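Local coordinates for ferredoxin (Mycobacterium smegmatis, PDB 2V2K), which transfers electrons in a wide variety of metabolic reactions, using two bound iron-sulfur clusters, at residues 50-53 / 54-57; 93-96 / 97-101. One frame throughout, in Å; residues are numbered along the deposited sequence.

Contact 1: 50-53 / 54-57; sequences PVEA and IYYE. With F3S (Fe3-s4 cluster), chain D.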
loop_
_atom_site.group_PDB
_atom_site.type_symbol
_atom_site.label_atom_id
_atom_site.label_comp_id
_atom_site.label_asym_id
_atom_site.label_seq_id
_atom_site.Cartn_x
_atom_site.Cartn_y
_atom_site.Cartn_z
ATOM N N PRO A 50 -3.746 6.011 11.092
ATOM C CA PRO A 50 -4.785 6.799 11.753
ATOM C C PRO A 50 -6.149 6.769 11.067
ATOM O O PRO A 50 -7.160 7.161 11.690
ATOM C CB PRO A 50 -4.190 8.209 11.754
ATOM C CG PRO A 50 -3.284 8.243 10.584
ATOM C CD PRO A 50 -2.707 6.880 10.491
ATOM N N VAL A 51 -6.196 6.311 9.812
ATOM C CA VAL A 51 -7.452 6.176 9.073
ATOM C C VAL A 51 -7.861 4.710 8.822
ATOM O O VAL A 51 -8.768 4.441 8.038
ATOM C CB VAL A 51 -7.416 7.011 7.753
ATOM C CG1 VAL A 51 -7.210 8.493 8.062
ATOM C CG2 VAL A 51 -6.310 6.525 6.816
ATOM N N GLU A 52 -7.226 3.775 9.526
ATOM C CA GLU A 52 -7.498 2.327 9.400
ATOM C C GLU A 52 -7.514 1.822 7.941
ATOM O O GLU A 52 -8.442 1.128 7.519
ATOM C CB GLU A 52 -8.782 1.947 10.155
ATOM C CG GLU A 52 -8.913 0.453 10.490
ATOM C CD GLU A 52 -9.885 0.174 11.615
ATOM O OE1 GLU A 52 -9.487 0.330 12.787
ATOM O OE2 GLU A 52 -11.038 -0.213 11.328
ATOM N N ALA A 53 -6.495 2.201 7.175
ATOM C CA ALA A 53 -6.368 1.784 5.765
ATOM C C ALA A 53 -5.842 0.362 5.590
ATOM O O ALA A 53 -6.038 -0.242 4.538
ATOM C CB ALA A 53 -5.440 2.731 5.008
ATOM N N ILE A 54 -5.156 -0.151 6.605
ATOM C CA ILE A 54 -4.403 -1.402 6.488
ATOM C C ILE A 54 -5.161 -2.575 7.095
ATOM O O ILE A 54 -5.659 -2.476 8.225
ATOM C CB ILE A 54 -3.002 -1.318 7.149
ATOM C CG1 ILE A 54 -2.195 -0.197 6.513
ATOM C CG2 ILE A 54 -2.314 -2.646 6.977
ATOM C CD1 ILE A 54 -0.810 -0.005 7.046
ATOM N N TYR A 55 -5.249 -3.660 6.306
ATOM C CA TYR A 55 -5.908 -4.907 6.688
ATOM C C TYR A 55 -5.093 -6.175 6.327
ATOM O O TYR A 55 -4.438 -6.253 5.291
ATOM C CB TYR A 55 -7.280 -5.000 5.990
ATOM C CG TYR A 55 -8.246 -3.917 6.366
ATOM C CD1 TYR A 55 -9.189 -4.111 7.373
ATOM C CD2 TYR A 55 -8.218 -2.685 5.723
ATOM C CE1 TYR A 55 -10.074 -3.097 7.734
ATOM C CE2 TYR A 55 -9.097 -1.674 6.070
ATOM C CZ TYR A 55 -10.015 -1.877 7.080
ATOM O OH TYR A 55 -10.904 -0.865 7.406
ATOM N N TYR A 56 -5.168 -7.210 7.155
ATOM C CA TYR A 56 -4.672 -8.508 6.715
ATOM C C TYR A 56 -5.495 -8.915 5.475
ATOM O O TYR A 56 -6.715 -8.619 5.384
ATOM C CB TYR A 56 -4.771 -9.559 7.848
ATOM C CG TYR A 56 -4.362 -10.960 7.445
ATOM C CD1 TYR A 56 -3.074 -11.237 7.005
ATOM C CD2 TYR A 56 -5.279 -12.017 7.492
ATOM C CE1 TYR A 56 -2.694 -12.526 6.623
ATOM C CE2 TYR A 56 -4.912 -13.292 7.120
ATOM C CZ TYR A 56 -3.621 -13.551 6.678
ATOM O OH TYR A 56 -3.275 -14.842 6.293
ATOM N N GLU A 57 -4.858 -9.597 4.526
ATOM C CA GLU A 57 -5.525 -9.957 3.268
ATOM C C GLU A 57 -6.936 -10.541 3.452
ATOM O O GLU A 57 -7.869 -10.161 2.753
ATOM C CB GLU A 57 -4.655 -10.914 2.428
ATOM C CG GLU A 57 -4.157 -12.175 3.134
ATOM C CD GLU A 57 -3.356 -13.072 2.217
ATOM O OE1 GLU A 57 -3.963 -13.723 1.331
ATOM O OE2 GLU A 57 -2.119 -13.128 2.371
HETATM FE FE1 F3S D . 0.300 4.311 5.887
HETATM FE FE3 F3S D . -1.516 5.287 4.226
HETATM FE FE4 F3S D . -2.144 4.862 6.764
HETATM S S1 F3S D . 0.540 5.841 4.230
HETATM S S2 F3S D . -0.249 5.184 7.910
HETATM S S3 F3S D . -1.548 3.375 5.185
HETATM S S4 F3S D . -2.839 6.548 5.358
#

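Contact 2: 93-96 / 97-101; sequences DPQA and IKDLP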
loop_
_atom_site.group_PDB
_atom_site.type_symbol
_atom_site.label_atom_id
_atom_site.label_comp_id
_atom_site.label_asym_id
_atom_site.label_seq_id
_atom_site.Cartn_x
_atom_site.Cartn_y
_atom_site.Cartn_z
ATOM N N ASP A 93 1.297 3.892 -9.728
ATOM C CA ASP A 93 -0.079 3.582 -9.311
ATOM C C ASP A 93 -0.845 2.898 -10.444
ATOM O O ASP A 93 -0.784 3.351 -11.599
ATOM C CB ASP A 93 -0.827 4.867 -8.907
ATOM C CG ASP A 93 -0.045 5.737 -7.942
ATOM O OD1 ASP A 93 0.968 6.345 -8.384
ATOM O OD2 ASP A 93 -0.452 5.804 -6.752
ATOM N N PRO A 94 -1.561 1.807 -10.143
ATOM C CA PRO A 94 -2.382 1.175 -11.180
ATOM C C PRO A 94 -3.518 2.069 -11.705
ATOM O O PRO A 94 -4.008 2.930 -10.990
ATOM C CB PRO A 94 -2.963 -0.074 -10.492
ATOM C CG PRO A 94 -2.659 0.038 -9.055
ATOM C CD PRO A 94 -1.644 1.112 -8.839
ATOM N N GLN A 95 -3.933 1.838 -12.953
ATOM C CA GLN A 95 -4.996 2.638 -13.587
ATOM C C GLN A 95 -6.207 2.893 -12.674
ATOM O O GLN A 95 -6.663 4.038 -12.543
ATOM C CB GLN A 95 -5.465 1.986 -14.885
ATOM C CG GLN A 95 -6.227 2.932 -15.818
ATOM C CD GLN A 95 -5.386 4.124 -16.283
ATOM O OE1 GLN A 95 -4.286 3.949 -16.820
ATOM N NE2 GLN A 95 -5.906 5.342 -16.076
ATOM N N ALA A 96 -6.696 1.823 -12.048
ATOM C CA ALA A 96 -7.862 1.863 -11.156
ATOM C C ALA A 96 -7.741 2.903 -10.042
ATOM O O ALA A 96 -8.739 3.509 -9.656
ATOM C CB ALA A 96 -8.110 0.472 -10.544
ATOM N N ILE A 97 -6.533 3.099 -9.520
ATOM C CA ILE A 97 -6.278 4.100 -8.473
ATOM C C ILE A 97 -5.991 5.491 -9.098
ATOM O O ILE A 97 -6.418 6.525 -8.563
ATOM C CB ILE A 97 -5.143 3.631 -7.494
ATOM C CG1 ILE A 97 -5.681 2.579 -6.523
ATOM C CG2 ILE A 97 -4.604 4.783 -6.635
ATOM C CD1 ILE A 97 -5.941 1.282 -7.122
ATOM N N LYS A 98 -5.280 5.521 -10.224
ATOM C CA LYS A 98 -5.024 6.781 -10.931
ATOM C C LYS A 98 -6.326 7.480 -11.304
ATOM O O LYS A 98 -6.400 8.698 -11.277
ATOM C CB LYS A 98 -4.226 6.546 -12.211
ATOM C CG LYS A 98 -2.751 6.430 -11.980
ATOM C CD LYS A 98 -1.985 6.559 -13.284
ATOM C CE LYS A 98 -2.130 5.338 -14.153
ATOM N NZ LYS A 98 -1.083 5.345 -15.205
ATOM N N ASP A 99 -7.340 6.699 -11.663
ATOM C CA ASP A 99 -8.613 7.237 -12.112
ATOM C C ASP A 99 -9.515 7.776 -11.010
ATOM O O ASP A 99 -10.442 8.507 -11.309
ATOM C CB ASP A 99 -9.383 6.172 -12.886
ATOM C CG ASP A 99 -8.758 5.851 -14.240
ATOM O OD1 ASP A 99 -7.946 6.661 -14.770
ATOM O OD2 ASP A 99 -9.096 4.770 -14.777
ATOM N N LEU A 100 -9.262 7.441 -9.746
ATOM C CA LEU A 100 -10.109 7.955 -8.664
ATOM C C LEU A 100 -10.115 9.499 -8.609
ATOM O O LEU A 100 -9.071 10.112 -8.713
ATOM C CB LEU A 100 -9.631 7.416 -7.311
ATOM C CG LEU A 100 -9.772 5.922 -7.054
ATOM C CD1 LEU A 100 -9.081 5.588 -5.748
ATOM C CD2 LEU A 100 -11.221 5.497 -7.012
ATOM N N PRO A 101 -11.296 10.141 -8.414
ATOM C CA PRO A 101 -11.241 11.613 -8.253
ATOM C C PRO A 101 -10.424 12.035 -7.022
ATOM O O PRO A 101 -10.261 11.223 -6.115
ATOM C CB PRO A 101 -12.713 12.016 -8.067
ATOM C CG PRO A 101 -13.509 10.848 -8.599
ATOM C CD PRO A 101 -12.674 9.626 -8.341
#

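Contact 1: 50-53 / 54-57
From Glu52 to Tyr55 the backbone passes from a turn into a strand: Glu52 takes up left-handed helical torsions, Ala53 steps back to the usual right-handed region, and Ile54 and Tyr55 run out extended as the first residues of strand 54-56. The phenol of Tyr55 folds back along the segment it has just left. With CG anti to its own carbonyl carbon (chi1 -62°), the ring reaches past Ala53 to Glu52, and the two backbone carbonyls approach it obliquely. Ala53 O lies 3.5 Å from Tyr55 CD2, and Glu52 O only 3.2 Å from Tyr55 CE2. The Glu52 side chain crosses that of Tyr55 at about a right angle, near its hydroxyl end: Glu52 CG stands 3.9 Å from Tyr55 OH, and the carboxylate plane is turned 84° from the ring. Beyond CG this glutamate is extended, and it is exposed.

Ile54, adjacent in the strand, faces the other way, as alternation demands, and with Ala53 it meets the [3Fe-4S] cluster. Ala53 CB and Ile54 CG1 each come to 3.9 Å from sulfide S3 of the cluster. Earlier in the turn, Val51 CG2 sits 3.8 Å from S4 and Pro50 CD 3.9 Å from S2, so Pro50, Val51, Ala53 and Ile54 form part of the cluster pocket. They follow Cys49, probably a ligand of this cluster, as in related ferredoxins. Backbone hydrogen bonds pair Tyr55 with Val3 of strand 2-4 and Ala53 with Ala5 just after it, while Tyr55 also touches Trp64.

The chemistry thus divides by side: the cluster's sulfides meet aliphatic carbon, which probably limits the access of water there, while the acid and the phenol are kept on the side turned from the metal.

Contact 2: 93-96 / 97-101
Ile97 and Lys98 both direct their backbone N-H groups at Pro94 O, the carbonyl of the N-cap residue of helix 95-98. Lys98 N makes the straighter bond, 3.0 Å to Pro94 O with an N-H...O angle of 169°, and lies in the carbonyl plane; Ile97 N, 2.9 Å from Pro94 O, approaches from above that plane. One acceptor therefore serves an i+4 and an i+3 donor together. Asp99 N continues the helical pattern with a 2.9 Å bond to Gln95 O.

The close-packed part is apolar. Ile97 runs alongside the Pro94 ring in the same direction, and brings CD1 to 4.0 Å from Pro94 CG and 4.1 Å from Ala96 CB.

On the solvent side one firm polar bond stands beside looser contacts. Gln95 sends CG away from its backbone N (chi1 -162°) and then bends at chi2, which swings the amide back to Asp99. There Gln95 NE2 donates to Asp99 OD1 at 2.8 Å, with the carboxylate oxygen nearly in the amide plane but the amide nitrogen 35° out of the carboxylate plane, on the syn side. Lys98 doubles back more loosely toward the start of the helix: its CE rests 3.5 Å from Asp93 O, and NZ stays 3.8 Å from Gln95 OE1. Both side chains are exposed, in contrast to buried Ile97.

Asp93 is buried just ahead of the turn, its carboxylate taken up by Tyr33 OH and the backbone nitrogens of Ala29 and Arg30. Ile97 packs on Tyr33 of strand 32-34 and on Tyr67 and Ala70 of helix 67-73, and Leu100 also reaches Tyr67; the short C-terminal helix is thereby seated against both a strand and a helix.

Overall arrangement
Contact 1 comes first along the chain, contact 2 near its end, and the two do not touch: their centres are about 19 Å apart and their nearest atoms about 11 Å. They share no secondary structure. Segment 50-57 belongs to the cluster-binding core, where strand 54-56 pairs antiparallel with strand 2-4, whereas 93-101 carries the last helix, in the C-terminal part of the chain. That helix packs by strand 32-34, which forms the other two-stranded sheet with 25-27. The two contacts differ in their relation to the metal: contact 1 borders a cluster directly, while contact 2, with the side chain of Asp93 about 11 Å from a cluster, shapes the short C-terminal helix, whose Ile97 and Leu100 pack on the rest of the fold.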